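Local coordinates for protein serine protease pet (PDB 4OM9) that acts as a secreted autotransporter enterotoxin of enteroaggregative Escherichia coli, a serine endopeptidase whose intracellular target is probably the cytoskeletal protein alpha-fodrin, at residues A65-V70 with S103-N108; N94-G99 with T250-Q255; E460-V465 with N480-H485; K865-G870 with P898-K903; T919-Q924 with T934-K939. All blocks are in the same frame, centred on the assembly; numbering follows the deposited sequence.

Interaction 1 of 5, residues A65-V70 with S103-N108; sequences AYAVTV and SIQRLN
Tyr66 and Arg106 face each other across a non-hydrogen-bonded antiparallel pair, and NH1 of Arg106 gives a bond of 3.1 Å to OH of Tyr66, in the guanidinium plane. The ring and the guanidinium stand 80° apart, while CB of Ala65 sits 3.6 Å above the centre of the guanidinium. NH1 also forms a salt bridge with Asp294, and O of Tyr313 takes NH2. Along the backbone, N of Leu107 meets O of Ala65 at 2.6 Å. N of Gln105 donates to O of Ala67, and N of Ala67 returns a bond of 3.2 Å to O of Gln105, closing that hydrogen-bonded pair. N of Thr69 meets O of Ser103 at 3.0 Å; the return bond from Ser103 N to Thr69 O is weak. Strands 66-70 and 103-107 lie inside a five-stranded antiparallel sheet of the trypsin-like protease domain, with strands 60-63 and 88-97 flanking them. OE1 of Gln105 lies 3.4 Å from CG2 of Thr69, but NE2 is spent on OE1 of Gln92 and O of Ala80. OG1 of Thr69, anti to its own N (chi1 -173°), bonds to O of Ala58. A water bridges O of Val70 and OG of Ser103.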
# COMPACT_ATOMS: atom_id res chain seq x y z
N ALA A 65 -30.61 -15.88 7.72
CA ALA A 65 -31.16 -15.68 9.05
C ALA A 65 -30.75 -16.78 10.02
O ALA A 65 -31.32 -16.86 11.10
CB ALA A 65 -32.69 -15.58 8.98
N TYR A 66 -29.79 -17.61 9.66
CA TYR A 66 -29.47 -18.80 10.48
C TYR A 66 -28.08 -18.80 11.12
O TYR A 66 -27.10 -18.25 10.59
CB TYR A 66 -29.65 -20.07 9.65
CG TYR A 66 -31.08 -20.24 9.17
CD1 TYR A 66 -32.09 -20.56 10.07
CD2 TYR A 66 -31.42 -20.06 7.84
CE1 TYR A 66 -33.40 -20.70 9.65
CE2 TYR A 66 -32.72 -20.19 7.41
CZ TYR A 66 -33.71 -20.53 8.32
OH TYR A 66 -35.01 -20.67 7.87
N ALA A 67 -28.03 -19.42 12.29
CA ALA A 67 -26.84 -19.55 13.10
C ALA A 67 -26.90 -20.87 13.86
O ALA A 67 -27.97 -21.46 14.05
CB ALA A 67 -26.71 -18.40 14.05
N VAL A 68 -25.74 -21.30 14.31
CA VAL A 68 -25.58 -22.58 14.98
C VAL A 68 -24.81 -22.38 16.27
O VAL A 68 -23.86 -21.58 16.34
CB VAL A 68 -24.85 -23.59 14.07
CG1 VAL A 68 -24.47 -24.81 14.84
CG2 VAL A 68 -25.75 -24.01 12.94
N THR A 69 -25.24 -23.08 17.31
CA THR A 69 -24.59 -22.99 18.59
C THR A 69 -24.82 -24.30 19.39
O THR A 69 -24.96 -25.38 18.82
CB THR A 69 -25.10 -21.75 19.37
OG1 THR A 69 -24.35 -21.58 20.57
CG2 THR A 69 -26.64 -21.83 19.69
N VAL A 70 -24.82 -24.21 20.70
CA VAL A 70 -25.08 -25.39 21.48
C VAL A 70 -26.37 -25.14 22.25
O VAL A 70 -26.77 -23.97 22.41
CB VAL A 70 -23.86 -25.71 22.37
CG1 VAL A 70 -24.20 -25.69 23.84
CG2 VAL A 70 -23.23 -26.99 21.91
N SER A 103 -27.80 -27.12 18.28
CA SER A 103 -28.81 -26.07 18.15
C SER A 103 -28.68 -25.30 16.84
O SER A 103 -27.65 -24.69 16.57
CB SER A 103 -28.73 -25.10 19.32
OG SER A 103 -29.72 -24.09 19.19
N ILE A 104 -29.73 -25.35 16.03
CA ILE A 104 -29.86 -24.51 14.84
C ILE A 104 -30.88 -23.41 15.13
O ILE A 104 -32.01 -23.67 15.58
CB ILE A 104 -30.27 -25.31 13.58
CG1 ILE A 104 -30.53 -24.37 12.41
CG2 ILE A 104 -31.49 -26.12 13.84
CD1 ILE A 104 -29.32 -23.60 11.93
N GLN A 105 -30.44 -22.19 14.89
CA GLN A 105 -31.15 -20.99 15.30
C GLN A 105 -31.68 -20.22 14.10
O GLN A 105 -31.01 -20.13 13.05
CB GLN A 105 -30.24 -20.07 16.12
CG GLN A 105 -29.78 -20.60 17.48
CD GLN A 105 -28.81 -19.63 18.14
OE1 GLN A 105 -27.74 -19.34 17.59
NE2 GLN A 105 -29.19 -19.10 19.29
N ARG A 106 -32.88 -19.66 14.26
CA ARG A 106 -33.41 -18.69 13.32
C ARG A 106 -33.34 -17.32 13.97
O ARG A 106 -33.95 -17.08 15.01
CB ARG A 106 -34.87 -19.03 12.94
CG ARG A 106 -35.60 -17.91 12.16
CD ARG A 106 -35.37 -17.98 10.63
NE ARG A 106 -35.93 -16.81 9.97
CZ ARG A 106 -36.16 -16.69 8.66
NH1 ARG A 106 -35.90 -17.69 7.82
NH2 ARG A 106 -36.67 -15.55 8.19
N LEU A 107 -32.63 -16.40 13.33
CA LEU A 107 -32.52 -15.05 13.84
C LEU A 107 -33.65 -14.18 13.29
O LEU A 107 -34.19 -14.46 12.22
CB LEU A 107 -31.15 -14.47 13.48
CG LEU A 107 -29.91 -15.15 14.10
CD1 LEU A 107 -28.62 -14.62 13.48
CD2 LEU A 107 -29.88 -14.97 15.63
N ASN A 108 -34.02 -13.13 14.02
CA ASN A 108 -35.12 -12.26 13.61
C ASN A 108 -34.94 -11.55 12.24
O ASN A 108 -35.93 -11.25 11.58
CB ASN A 108 -35.38 -11.19 14.68
CG ASN A 108 -34.18 -10.29 14.88
OD1 ASN A 108 -33.04 -10.75 14.81
ND2 ASN A 108 -34.43 -9.00 15.09
O HOH W 1 -29.42 -22.56 21.97

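Interaction 2 of 5, residues N94-G99 with T250-Q255; sequences NRMTTG and TNELKQ
Met96 and Leu253 pass one another head to tail, the methionine reaching from strand 94-97 to the helix and the leucine reaching back. CG of Met96 lies 4.0 Å from CD1 of Leu253, and further out SD rests 3.6 Å from the backbone N of Leu253. With its CG anti to the backbone N (chi1 -180°), Leu253 sends CD1 back to the strand, where it comes within 3.8 Å of C of Arg95. The methionine chain turns at its last torsion (chi3 63°), and this carries CE across Glu252 at about a right angle: CE is 3.8 Å from CB and 3.6 Å from OE1 of that residue. Asn94 touches the edge of the patch through OD1, which also accepts a bond from N of Arg95. Here helix 247-255, which follows strand 239-244, lies against strand 88-97, with Ile104 of the next strand and Tyr66 of the one beyond also touching Leu253. No hydrogen bond joins the two segments. The carboxylate of Glu252 pairs with Lys248 instead, so the attachment of helix to strand rests on van der Waals contact of the methionine thioether and a leucine.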
# COMPACT_ATOMS: atom_id res chain seq x y z
N ASN A 94 -36.37 -18.48 16.92
CA ASN A 94 -36.75 -19.89 16.91
C ASN A 94 -35.51 -20.76 16.88
O ASN A 94 -34.39 -20.28 16.59
CB ASN A 94 -37.64 -20.21 15.71
CG ASN A 94 -38.61 -21.37 15.98
OD1 ASN A 94 -38.33 -22.27 16.77
ND2 ASN A 94 -39.75 -21.36 15.30
N ARG A 95 -35.70 -22.04 17.17
CA ARG A 95 -34.59 -22.99 17.15
C ARG A 95 -35.06 -24.43 17.24
O ARG A 95 -36.21 -24.71 17.61
CB ARG A 95 -33.60 -22.71 18.29
CG ARG A 95 -34.19 -22.81 19.68
CD ARG A 95 -33.09 -22.96 20.74
NE ARG A 95 -33.69 -23.18 22.05
CZ ARG A 95 -33.04 -23.59 23.14
NH1 ARG A 95 -31.73 -23.84 23.10
NH2 ARG A 95 -33.71 -23.74 24.27
N MET A 96 -34.17 -25.32 16.84
CA MET A 96 -34.34 -26.75 17.04
C MET A 96 -33.07 -27.30 17.70
O MET A 96 -31.96 -26.78 17.54
CB MET A 96 -34.63 -27.47 15.72
CG MET A 96 -36.12 -27.60 15.39
SD MET A 96 -36.44 -28.45 13.82
CE MET A 96 -35.78 -30.05 14.17
N THR A 97 -33.27 -28.37 18.43
CA THR A 97 -32.36 -28.77 19.47
C THR A 97 -32.36 -30.28 19.50
O THR A 97 -33.39 -30.91 19.26
CB THR A 97 -32.79 -28.15 20.82
OG1 THR A 97 -31.93 -27.03 21.11
CG2 THR A 97 -32.78 -29.15 21.94
N THR A 98 -31.19 -30.85 19.76
CA THR A 98 -30.98 -32.27 19.57
C THR A 98 -30.37 -32.85 20.85
O THR A 98 -29.70 -32.12 21.58
CB THR A 98 -30.07 -32.50 18.35
OG1 THR A 98 -30.67 -33.43 17.44
CG2 THR A 98 -28.67 -32.96 18.74
N GLY A 99 -30.63 -34.12 21.13
CA GLY A 99 -30.12 -34.77 22.33
C GLY A 99 -28.60 -34.67 22.46
O GLY A 99 -28.04 -34.69 23.57
N THR A 250 -30.78 -29.10 11.12
CA THR A 250 -30.65 -27.78 10.51
C THR A 250 -31.68 -27.58 9.41
O THR A 250 -32.34 -26.54 9.34
CB THR A 250 -29.25 -27.57 9.90
OG1 THR A 250 -28.28 -27.61 10.95
CG2 THR A 250 -29.17 -26.21 9.18
N ASN A 251 -31.82 -28.58 8.55
CA ASN A 251 -32.68 -28.46 7.38
C ASN A 251 -34.13 -28.50 7.78
O ASN A 251 -34.98 -27.87 7.15
CB ASN A 251 -32.35 -29.54 6.36
CG ASN A 251 -31.08 -29.22 5.59
OD1 ASN A 251 -30.63 -28.07 5.57
ND2 ASN A 251 -30.50 -30.23 4.95
N GLU A 252 -34.41 -29.19 8.87
CA GLU A 252 -35.78 -29.23 9.36
C GLU A 252 -36.16 -27.86 9.92
O GLU A 252 -37.26 -27.39 9.69
CB GLU A 252 -35.96 -30.35 10.39
CG GLU A 252 -36.32 -31.67 9.71
CD GLU A 252 -35.97 -32.89 10.54
OE1 GLU A 252 -35.57 -32.73 11.71
OE2 GLU A 252 -36.07 -34.02 10.00
N LEU A 253 -35.25 -27.21 10.62
CA LEU A 253 -35.58 -25.88 11.10
C LEU A 253 -35.80 -24.96 9.91
O LEU A 253 -36.75 -24.19 9.92
CB LEU A 253 -34.51 -25.31 12.02
CG LEU A 253 -34.99 -23.93 12.45
CD1 LEU A 253 -36.05 -24.01 13.56
CD2 LEU A 253 -33.86 -22.98 12.82
N LYS A 254 -34.95 -25.05 8.89
CA LYS A 254 -35.07 -24.16 7.73
C LYS A 254 -36.38 -24.39 6.96
O LYS A 254 -36.88 -23.51 6.27
CB LYS A 254 -33.88 -24.34 6.77
CG LYS A 254 -32.52 -23.80 7.26
CD LYS A 254 -31.43 -24.11 6.23
CE LYS A 254 -30.08 -23.50 6.60
NZ LYS A 254 -29.15 -23.39 5.43
N GLN A 255 -36.95 -25.59 7.08
CA GLN A 255 -38.18 -25.91 6.36
C GLN A 255 -39.35 -25.16 6.96
O GLN A 255 -40.32 -24.87 6.27
CB GLN A 255 -38.45 -27.41 6.36
CG GLN A 255 -37.93 -28.11 5.12
CD GLN A 255 -38.57 -27.58 3.85
OE1 GLN A 255 -39.77 -27.27 3.82
NE2 GLN A 255 -37.78 -27.46 2.79

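Interaction 3 of 5, residues E460-V465 with N480-H485; sequences ESVLSV and NVRLEH
Leu463 and Leu483 run alongside each other with their branches in the same sense, on adjacent coils of the right-handed parallel beta-helix that forms the stalk of this autotransporter passenger. Strands 461-465 and 481-485 run parallel and in exact register, so each residue stacks on its counterpart in the next coil. On the face that carries the leucines, CD1 of Leu483 is the bump: it nestles 3.9 Å from CG of Leu463 and 4.0 Å from CG2 of Val465, in the hollow between those two side chains, and lies 3.3 Å from O of Leu463. CG1 of Val481 fills the next hollow, against CB of Leu463 at 3.8 Å. Each leucine has CG anti to the backbone N (chi1 165° for Leu463, 174° for Leu483), hence the shared lean. Phe440 and Ile507, on the coils before and after, continue the stack.

The other face is mixed, with Val462 among polar and charged groups. CG1 of Val462 presses on the flat carboxylate of Glu484, 3.6 Å from its CD, while OE2 of that group meets NE of Arg482 in a salt bridge modelled too short for its length to be trusted. The extended chain of Glu460 lies obliquely across the base of Arg482, its CD close to CB, and its OE2 bonds to Asn505. A water joins OG of Ser464 to OE1 of Glu484. Between the faces five backbone hydrogen bonds zip the strands together. Last, ND1 of His485 donates to O of Val465 at 2.7 Å, with that oxygen near the plane of the ring.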
# COMPACT_ATOMS: atom_id res chain seq x y z
N GLU A 460 -16.36 10.44 -17.06
CA GLU A 460 -15.50 10.34 -15.90
C GLU A 460 -16.20 10.93 -14.69
O GLU A 460 -16.93 11.92 -14.82
CB GLU A 460 -14.16 11.04 -16.17
CG GLU A 460 -13.61 11.82 -15.01
CD GLU A 460 -12.27 12.45 -15.35
OE1 GLU A 460 -12.24 13.67 -15.66
OE2 GLU A 460 -11.25 11.72 -15.33
N SER A 461 -15.98 10.31 -13.53
CA SER A 461 -16.56 10.74 -12.28
C SER A 461 -15.56 11.55 -11.48
O SER A 461 -14.44 11.10 -11.22
CB SER A 461 -17.02 9.54 -11.44
OG SER A 461 -18.24 8.97 -11.90
N VAL A 462 -15.96 12.75 -11.07
CA VAL A 462 -15.10 13.53 -10.20
C VAL A 462 -15.44 13.20 -8.76
O VAL A 462 -16.57 13.39 -8.32
CB VAL A 462 -15.25 15.04 -10.40
CG1 VAL A 462 -14.33 15.79 -9.44
CG2 VAL A 462 -14.96 15.42 -11.83
N LEU A 463 -14.45 12.68 -8.04
CA LEU A 463 -14.59 12.43 -6.62
C LEU A 463 -13.91 13.55 -5.83
O LEU A 463 -12.69 13.70 -5.87
CB LEU A 463 -14.01 11.07 -6.27
CG LEU A 463 -13.76 10.78 -4.79
CD1 LEU A 463 -15.08 10.75 -4.04
CD2 LEU A 463 -13.03 9.46 -4.64
N SER A 464 -14.70 14.35 -5.12
CA SER A 464 -14.17 15.45 -4.34
C SER A 464 -14.13 15.11 -2.85
O SER A 464 -15.13 14.64 -2.27
CB SER A 464 -15.01 16.72 -4.58
OG SER A 464 -15.08 17.06 -5.97
N VAL A 465 -12.98 15.31 -2.23
CA VAL A 465 -12.87 15.12 -0.79
C VAL A 465 -12.30 16.38 -0.21
O VAL A 465 -11.14 16.70 -0.46
CB VAL A 465 -11.95 13.95 -0.41
CG1 VAL A 465 -11.96 13.75 1.10
CG2 VAL A 465 -12.37 12.69 -1.16
N ASN A 480 -12.77 4.81 -13.63
CA ASN A 480 -12.76 6.06 -14.39
C ASN A 480 -13.07 7.26 -13.51
O ASN A 480 -14.12 7.89 -13.64
CB ASN A 480 -13.76 5.96 -15.54
CG ASN A 480 -13.67 7.14 -16.50
OD1 ASN A 480 -12.66 7.82 -16.56
ND2 ASN A 480 -14.75 7.38 -17.25
N VAL A 481 -12.13 7.59 -12.63
CA VAL A 481 -12.34 8.60 -11.60
C VAL A 481 -11.28 9.72 -11.67
O VAL A 481 -10.14 9.50 -12.07
CB VAL A 481 -12.33 7.95 -10.20
CG1 VAL A 481 -12.49 8.98 -9.10
CG2 VAL A 481 -13.41 6.85 -10.08
N ARG A 482 -11.67 10.93 -11.29
CA ARG A 482 -10.71 11.99 -11.02
C ARG A 482 -10.92 12.41 -9.59
O ARG A 482 -12.06 12.55 -9.15
CB ARG A 482 -10.88 13.17 -11.98
CG ARG A 482 -10.33 14.48 -11.47
CD ARG A 482 -10.66 15.58 -12.47
NE ARG A 482 -10.33 16.92 -11.98
CZ ARG A 482 -9.20 17.56 -12.25
NH1 ARG A 482 -8.26 17.00 -12.99
NH2 ARG A 482 -9.02 18.79 -11.77
N LEU A 483 -9.81 12.57 -8.85
CA LEU A 483 -9.86 12.90 -7.43
C LEU A 483 -9.43 14.33 -7.19
O LEU A 483 -8.36 14.71 -7.64
CB LEU A 483 -8.97 11.97 -6.64
CG LEU A 483 -8.79 12.27 -5.15
CD1 LEU A 483 -10.10 12.19 -4.42
CD2 LEU A 483 -7.85 11.28 -4.53
N GLU A 484 -10.24 15.10 -6.46
CA GLU A 484 -9.93 16.49 -6.17
C GLU A 484 -9.96 16.80 -4.68
O GLU A 484 -10.93 16.52 -4.01
CB GLU A 484 -10.89 17.43 -6.91
CG GLU A 484 -10.83 17.28 -8.41
CD GLU A 484 -11.71 18.27 -9.16
OE1 GLU A 484 -12.41 19.06 -8.50
OE2 GLU A 484 -11.69 18.24 -10.41
N HIS A 485 -8.91 17.42 -4.18
CA HIS A 485 -8.91 17.92 -2.80
C HIS A 485 -8.75 19.46 -2.87
O HIS A 485 -7.65 19.96 -2.68
CB HIS A 485 -7.79 17.23 -2.01
CG HIS A 485 -7.68 17.65 -0.58
ND1 HIS A 485 -8.76 17.75 0.26
CD2 HIS A 485 -6.59 17.95 0.17
CE1 HIS A 485 -8.35 18.11 1.46
NE2 HIS A 485 -7.04 18.23 1.44
O HOH W 2 -13.60 19.65 -5.95

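Interaction 4 of 5, residues K865-G870 with P898-K903; sequences KNKLEG and PENTSK
Two irregular loops at the C-terminal end of the passenger stalk meet here, and one lysine carries the contact. The chain of Lys867 is bent at each torsion beyond chi1 (chi2 73°, chi3 68°), curling it obliquely past the ring of Pro898 and on to the turn that follows. Its CD lies 3.5 Å from CD of Pro898, and its NZ ends beside O of Pro898; the separation is modelled so short that the hydrogen bond is doubtful in detail. NZ also makes a salt bridge of 3.2 Å with OE1 of Glu899, whose side chain comes in at about a right angle to the lysine. Nearer the root, CG of Lys867 touches OD1 of Asn900 at 3.4 Å. That same oxygen lies 3.2 Å from OE2 of Glu869; both are acceptors, so no bond joins them, and the carboxylate and amide planes are 74° apart. CD of Pro898 also packs 3.4 Å from O of Lys865. Both segments come well after strand 794-796 and have no regular secondary structure. The neighbours are loops too: Lys865 is hydrogen-bonded through its backbone to Val840, Glu869 touches Val864 and Val905, and Asn900 rests against Ser931.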
# COMPACT_ATOMS: atom_id res chain seq x y z
N LYS A 865 49.27 18.27 -8.65
CA LYS A 865 50.14 18.71 -7.57
C LYS A 865 50.93 17.57 -6.94
O LYS A 865 52.10 17.75 -6.58
CB LYS A 865 49.31 19.42 -6.49
CG LYS A 865 50.11 20.34 -5.59
CD LYS A 865 49.21 21.19 -4.71
CE LYS A 865 48.73 20.43 -3.49
NZ LYS A 865 49.82 20.22 -2.49
N ASN A 866 50.31 16.40 -6.82
CA ASN A 866 50.95 15.27 -6.13
C ASN A 866 51.07 14.00 -6.97
O ASN A 866 51.01 12.88 -6.45
CB ASN A 866 50.20 14.97 -4.83
CG ASN A 866 50.48 16.00 -3.75
OD1 ASN A 866 51.63 16.35 -3.49
ND2 ASN A 866 49.43 16.50 -3.12
N LYS A 867 51.23 14.19 -8.28
CA LYS A 867 51.77 13.17 -9.19
C LYS A 867 50.97 11.87 -9.31
O LYS A 867 49.75 11.85 -9.15
CB LYS A 867 53.21 12.83 -8.77
CG LYS A 867 54.24 13.86 -9.22
CD LYS A 867 54.18 15.14 -8.40
CE LYS A 867 54.62 14.92 -6.96
NZ LYS A 867 56.06 14.59 -6.86
N LEU A 868 51.70 10.79 -9.60
CA LEU A 868 51.14 9.49 -9.97
C LEU A 868 50.23 9.60 -11.19
O LEU A 868 49.06 9.94 -11.07
CB LEU A 868 50.38 8.85 -8.81
CG LEU A 868 49.75 7.49 -9.14
CD1 LEU A 868 50.81 6.53 -9.68
CD2 LEU A 868 49.05 6.90 -7.94
N GLU A 869 50.79 9.31 -12.37
CA GLU A 869 50.04 9.38 -13.62
C GLU A 869 49.98 8.01 -14.29
O GLU A 869 50.30 7.00 -13.66
CB GLU A 869 50.66 10.41 -14.56
CG GLU A 869 50.39 11.87 -14.18
CD GLU A 869 51.08 12.29 -12.89
OE1 GLU A 869 50.71 13.35 -12.35
OE2 GLU A 869 51.99 11.58 -12.43
N GLY A 870 49.56 7.97 -15.55
CA GLY A 870 49.30 6.70 -16.23
C GLY A 870 49.93 6.53 -17.60
O GLY A 870 50.75 7.34 -18.03
N PRO A 898 55.78 18.15 -9.41
CA PRO A 898 57.15 18.14 -8.88
C PRO A 898 57.84 16.77 -8.93
O PRO A 898 57.26 15.77 -8.52
CB PRO A 898 56.97 18.60 -7.43
CG PRO A 898 55.53 18.38 -7.12
CD PRO A 898 54.81 18.62 -8.40
N GLU A 899 59.08 16.76 -9.42
CA GLU A 899 59.92 15.55 -9.53
C GLU A 899 59.29 14.46 -10.40
O GLU A 899 59.95 13.94 -11.30
CB GLU A 899 60.23 15.00 -8.13
CG GLU A 899 60.78 13.58 -8.13
CD GLU A 899 59.74 12.55 -7.71
OE1 GLU A 899 58.78 12.93 -7.00
OE2 GLU A 899 59.88 11.37 -8.09
N ASN A 900 58.04 14.12 -10.10
CA ASN A 900 57.23 13.18 -10.89
C ASN A 900 57.73 11.74 -10.86
O ASN A 900 58.94 11.48 -10.80
CB ASN A 900 57.13 13.66 -12.34
CG ASN A 900 55.89 13.13 -13.03
OD1 ASN A 900 54.90 12.81 -12.38
ND2 ASN A 900 55.94 13.05 -14.35
N THR A 901 56.79 10.81 -10.89
CA THR A 901 57.09 9.39 -10.93
C THR A 901 57.88 9.07 -12.19
O THR A 901 58.94 8.46 -12.14
CB THR A 901 55.82 8.53 -10.88
OG1 THR A 901 54.90 9.07 -9.92
CG2 THR A 901 56.16 7.09 -10.51
N SER A 902 57.34 9.50 -13.33
CA SER A 902 58.02 9.34 -14.60
C SER A 902 57.81 10.55 -15.50
O SER A 902 57.70 11.68 -15.03
CB SER A 902 57.55 8.08 -15.32
OG SER A 902 57.89 6.92 -14.57
N LYS A 903 57.75 10.30 -16.80
CA LYS A 903 57.69 11.36 -17.79
C LYS A 903 56.86 10.92 -18.98
O LYS A 903 56.09 11.69 -19.54
CB LYS A 903 59.10 11.74 -18.25
CG LYS A 903 59.15 12.89 -19.23
CD LYS A 903 59.36 14.21 -18.51
CE LYS A 903 60.70 14.24 -17.78
NZ LYS A 903 60.89 15.49 -17.00

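Interaction 5 of 5, residues T919-Q924 with T934-K939; sequences TPEIKQ and TLTGYK
Segments 919-924 and 934-939 run past each other with end-to-end directions 151° apart, broadly antiparallel but without regular strand geometry, near the C-terminal end of the beta-helical passenger. CA-H...O contacts cross between the backbones: CA of Leu935 lies 3.1 Å from O of Glu921, and CA of Ile922 lies 3.4 Å from O of Thr934. Thr936 holds the middle. With OG1 between its backbone N and carbonyl carbon (chi1 66°), the hydroxyl turns towards the other segment and accepts a bond from N of Glu921, although the modelled length is too short to be taken literally. The side chains of Glu921 and Thr936 then head off together, with CB of Glu921 3.7 Å from CG2 of Thr936. Next along, Pro920 sets its CB 3.5 Å from N of Thr936, and its CG 3.7 Å from O of Gly937. Farther from the middle, the chain of Lys923 folds alongside the methyl of Thr934, CD standing 3.5 Å from CG2. Tyr938 turns the end of its ring elsewhere, its OH bonded to Gly884, and Lys883 takes the carbonyl of Gly937. At the end away from Lys923, OG1 of Thr919 touches CB of Lys939 at 3.1 Å.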
# COMPACT_ATOMS: atom_id res chain seq x y z
N THR A 919 50.65 23.63 -35.14
CA THR A 919 51.07 22.56 -34.24
C THR A 919 52.42 22.84 -33.59
O THR A 919 53.46 22.58 -34.19
CB THR A 919 51.15 21.21 -34.97
OG1 THR A 919 51.96 21.34 -36.15
CG2 THR A 919 49.76 20.73 -35.37
N PRO A 920 52.40 23.38 -32.36
CA PRO A 920 53.61 23.60 -31.57
C PRO A 920 54.04 22.31 -30.87
O PRO A 920 53.29 21.34 -30.90
CB PRO A 920 53.19 24.67 -30.55
CG PRO A 920 51.78 25.08 -30.94
CD PRO A 920 51.21 23.93 -31.70
N GLU A 921 55.21 22.31 -30.24
CA GLU A 921 55.66 21.14 -29.49
C GLU A 921 55.81 21.46 -28.01
O GLU A 921 55.17 22.37 -27.50
CB GLU A 921 56.97 20.59 -30.06
CG GLU A 921 56.78 19.79 -31.34
CD GLU A 921 55.82 18.62 -31.17
OE1 GLU A 921 55.90 17.93 -30.13
OE2 GLU A 921 54.98 18.39 -32.07
N ILE A 922 56.66 20.71 -27.31
CA ILE A 922 56.67 20.73 -25.84
C ILE A 922 58.06 20.64 -25.22
O ILE A 922 59.05 21.03 -25.82
CB ILE A 922 55.82 19.57 -25.28
CG1 ILE A 922 56.24 18.25 -25.93
CG2 ILE A 922 54.33 19.84 -25.49
CD1 ILE A 922 55.49 17.03 -25.42
N LYS A 923 58.10 20.12 -23.99
CA LYS A 923 59.36 19.90 -23.28
C LYS A 923 59.29 18.64 -22.41
O LYS A 923 58.39 17.82 -22.56
CB LYS A 923 59.71 21.11 -22.41
CG LYS A 923 61.20 21.35 -22.21
CD LYS A 923 61.73 22.49 -23.08
CE LYS A 923 61.80 22.10 -24.55
NZ LYS A 923 62.82 21.04 -24.81
N GLN A 924 60.26 18.51 -21.51
CA GLN A 924 60.32 17.37 -20.59
C GLN A 924 60.41 17.84 -19.14
O GLN A 924 59.76 17.27 -18.26
CB GLN A 924 61.51 16.47 -20.93
N THR A 934 56.25 22.92 -22.51
CA THR A 934 56.32 24.23 -23.17
C THR A 934 55.76 24.23 -24.60
O THR A 934 54.89 23.42 -24.92
CB THR A 934 57.76 24.77 -23.20
OG1 THR A 934 57.76 26.11 -23.73
CG2 THR A 934 58.65 23.90 -24.07
N LEU A 935 56.23 25.16 -25.44
CA LEU A 935 55.68 25.34 -26.79
C LEU A 935 56.71 25.64 -27.89
O LEU A 935 57.81 26.14 -27.62
CB LEU A 935 54.64 26.47 -26.79
CG LEU A 935 53.26 26.21 -26.17
CD1 LEU A 935 53.27 26.42 -24.67
CD2 LEU A 935 52.22 27.11 -26.83
N THR A 936 56.34 25.34 -29.13
CA THR A 936 57.15 25.68 -30.30
C THR A 936 56.31 26.31 -31.43
O THR A 936 55.55 27.25 -31.20
CB THR A 936 57.89 24.45 -30.88
OG1 THR A 936 56.95 23.50 -31.39
CG2 THR A 936 58.76 23.78 -29.81
N GLY A 937 56.45 25.77 -32.64
CA GLY A 937 56.02 26.46 -33.84
C GLY A 937 54.69 26.13 -34.51
O GLY A 937 53.63 26.29 -33.90
N TYR A 938 54.75 25.70 -35.75
CA TYR A 938 53.54 25.39 -36.48
C TYR A 938 53.85 24.60 -37.74
O TYR A 938 54.99 24.58 -38.19
CB TYR A 938 52.75 26.69 -36.74
CG TYR A 938 52.49 27.06 -38.17
CD1 TYR A 938 51.37 26.61 -38.82
CD2 TYR A 938 53.37 27.88 -38.87
CE1 TYR A 938 51.11 26.96 -40.12
CE2 TYR A 938 53.12 28.22 -40.18
CZ TYR A 938 51.99 27.75 -40.79
OH TYR A 938 51.74 28.10 -42.09
N LYS A 939 52.82 23.99 -38.30
CA LYS A 939 52.98 23.15 -39.47
C LYS A 939 51.83 23.30 -40.46
O LYS A 939 51.10 24.28 -40.43
CB LYS A 939 53.08 21.69 -39.06
CG LYS A 939 54.42 21.05 -39.39
CD LYS A 939 54.45 19.60 -38.95
CE LYS A 939 55.88 19.13 -38.79
NZ LYS A 939 56.50 19.54 -37.50

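How the interactions relate
From the N terminus, interaction 1 closes a loop of 32 residues, which holds the strand half of interaction 2. Interaction 2 then spans 150 residues to helix 247-255, so the two cross along the chain. They also touch: probable bonds Arg106 N to Asn94 O and Met96 N to Ile104 O join neighbouring strands, and Leu253 packing on Ile104 brings helix 247-255 against that sheet. Interaction 3 follows in series, linking successive coils of the stalk about 44 Å, centre to centre, from interaction 1. Interactions 4 and 5 close separate loops at the far end, and meet where Lys903 NZ reaches Gln924 O.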